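PDB 4BG2: PatF from Prochloron didemni, which probably acts in patellamide biosynthesis as a member of the prenyltransferase-like cyanobactin enzymes, with a closed antiparallel barrel ringed by helices. Local coordinates for residues A108-S113 with E147-T152. Sequence-based numbering, arbitrary orientation.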
loop_
_atom_site.group_PDB
_atom_site.type_symbol
_atom_site.label_atom_id
_atom_site.label_comp_id
_atom_site.label_asym_id
_atom_site.label_seq_id
_atom_site.Cartn_x
_atom_site.Cartn_y
_atom_site.Cartn_z
ATOM N N ALA A 108 15.150 2.928 13.096
ATOM C CA ALA A 108 16.022 3.210 14.230
ATOM C C ALA A 108 15.285 4.070 15.239
ATOM O O ALA A 108 15.260 3.753 16.416
ATOM C CB ALA A 108 17.296 3.915 13.770
ATOM N N ALA A 109 14.644 5.138 14.774
ATOM C CA ALA A 109 13.974 6.065 15.674
ATOM C C ALA A 109 12.843 5.429 16.468
ATOM O O ALA A 109 12.692 5.698 17.645
ATOM C CB ALA A 109 13.466 7.275 14.920
ATOM N N HIS A 110 12.088 4.530 15.860
ATOM C CA HIS A 110 10.848 4.086 16.488
ATOM C C HIS A 110 10.772 2.609 16.775
ATOM O O HIS A 110 9.692 2.089 17.041
ATOM C CB HIS A 110 9.670 4.621 15.673
ATOM C CG HIS A 110 9.631 6.114 15.644
ATOM N ND1 HIS A 110 9.430 6.856 16.781
ATOM C CD2 HIS A 110 9.826 7.007 14.647
ATOM C CE1 HIS A 110 9.496 8.142 16.494
ATOM N NE2 HIS A 110 9.721 8.263 15.203
ATOM N N VAL A 111 11.926 1.950 16.798
ATOM C CA VAL A 111 12.006 0.525 17.114
ATOM C C VAL A 111 11.327 0.150 18.427
ATOM O O VAL A 111 10.650 -0.849 18.485
ATOM C CB VAL A 111 13.474 -0.004 17.129
ATOM C CG1 VAL A 111 14.302 0.645 18.229
ATOM C CG2 VAL A 111 13.482 -1.519 17.264
ATOM N N ASN A 112 11.505 0.950 19.475
ATOM C CA ASN A 112 10.856 0.682 20.756
ATOM C C ASN A 112 9.480 1.313 20.893
ATOM O O ASN A 112 8.928 1.312 21.981
ATOM C CB ASN A 112 11.727 1.190 21.900
ATOM C CG ASN A 112 13.070 0.498 21.948
ATOM O OD1 ASN A 112 13.156 -0.734 21.910
ATOM N ND2 ASN A 112 14.135 1.293 22.024
ATOM N N SER A 113 8.922 1.867 19.816
ATOM C CA SER A 113 7.564 2.429 19.903
ATOM C C SER A 113 6.560 1.319 20.166
ATOM O O SER A 113 6.693 0.242 19.622
ATOM C CB SER A 113 7.160 3.149 18.630
ATOM O OG SER A 113 5.838 3.635 18.766
ATOM N N GLU A 147 1.666 11.648 16.951
ATOM C CA GLU A 147 2.382 12.821 16.455
ATOM C C GLU A 147 3.892 12.634 16.303
ATOM O O GLU A 147 4.447 13.093 15.300
ATOM C CB GLU A 147 2.123 14.050 17.327
ATOM C CG GLU A 147 0.926 14.847 16.855
ATOM C CD GLU A 147 0.907 16.266 17.367
ATOM O OE1 GLU A 147 1.925 16.958 17.214
ATOM O OE2 GLU A 147 -0.132 16.699 17.903
ATOM N N GLU A 148 4.553 11.967 17.256
ATOM C CA GLU A 148 6.013 11.787 17.151
ATOM C C GLU A 148 6.439 10.917 15.952
ATOM O O GLU A 148 7.463 11.176 15.310
ATOM C CB GLU A 148 6.634 11.291 18.468
ATOM C CG GLU A 148 6.524 9.801 18.789
ATOM C CD GLU A 148 5.218 9.415 19.469
ATOM O OE1 GLU A 148 4.132 9.816 18.966
ATOM O OE2 GLU A 148 5.277 8.700 20.498
ATOM N N LEU A 149 5.640 9.902 15.624
ATOM C CA LEU A 149 5.900 9.079 14.438
ATOM C C LEU A 149 5.743 9.921 13.185
ATOM O O LEU A 149 6.582 9.879 12.287
ATOM C CB LEU A 149 4.931 7.892 14.366
ATOM C CG LEU A 149 4.901 6.927 15.547
ATOM C CD1 LEU A 149 4.006 5.735 15.269
ATOM C CD2 LEU A 149 6.311 6.469 15.866
ATOM N N ALA A 150 4.641 10.667 13.119
ATOM C CA ALA A 150 4.303 11.481 11.960
ATOM C C ALA A 150 5.313 12.591 11.766
ATOM O O ALA A 150 5.626 12.926 10.626
ATOM C CB ALA A 150 2.903 12.070 12.109
ATOM N N ARG A 151 5.839 13.156 12.860
ATOM C CA ARG A 151 6.918 14.167 12.761
ATOM C C ARG A 151 8.179 13.638 12.114
ATOM O O ARG A 151 8.726 14.251 11.206
ATOM C CB ARG A 151 7.322 14.715 14.124
ATOM C CG ARG A 151 6.428 15.836 14.592
ATOM C CD ARG A 151 6.990 16.552 15.802
ATOM N NE ARG A 151 6.176 17.748 15.999
ATOM C CZ ARG A 151 5.048 17.778 16.695
ATOM N NH1 ARG A 151 4.617 16.690 17.330
ATOM N NH2 ARG A 151 4.365 18.916 16.775
ATOM N N THR A 152 8.641 12.489 12.594
ATOM C CA THR A 152 9.814 11.840 12.020
ATOM C C THR A 152 9.626 11.623 10.519
ATOM O O THR A 152 10.494 11.989 9.727
ATOM C CB THR A 152 10.060 10.496 12.687
ATOM O OG1 THR A 152 10.187 10.671 14.108
ATOM C CG2 THR A 152 11.319 9.839 12.116
#
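The imidazole of H110 meets L149 over one face and T152 at its edge, and so illustrates how a single histidine can join two neighbouring helices by apolar and polar means at once. L149 sets its CD2 methyl 3.4 Å from the ring centroid, 19° off the normal, a close CH-pi contact displaced toward the CG–ND1 side. On the opposite face, near the rim, lies the CB methyl of A109, the preceding residue, which also just reaches CG2 of T152 (4.4 Å between the two methyls). At the edge, NE2 of H110 and OG1 of T152 share a nearly straight hydrogen bond of 2.7 Å (168°). The T152 hydroxyl also stands 3.0 Å from the carbonyl O of E148, one turn back in its own helix. With CG of H110 anti to the carbonyl carbon (chi1 -62°), the ring is carried toward helix 147-157, NE2 foremost, to meet T152. Were the imidazole replaced by an alanine here, the T152 hydroxyl would probably lose its partner from the other helix and the L149 methyl the ring face it rests on. Beyond the ring, a type I turn runs from H110 to S113, with S113 N bonded to H110 O. E148 OE2 forms a salt bridge with K115, on the way into strand 116-124. H110 and L149 both rest on I116 of that strand; the contact thus ties helices 101-110 and 147-157 to each other and to the barrel wall beneath, near the surface, in the outer helical layer of the antiparallel barrel.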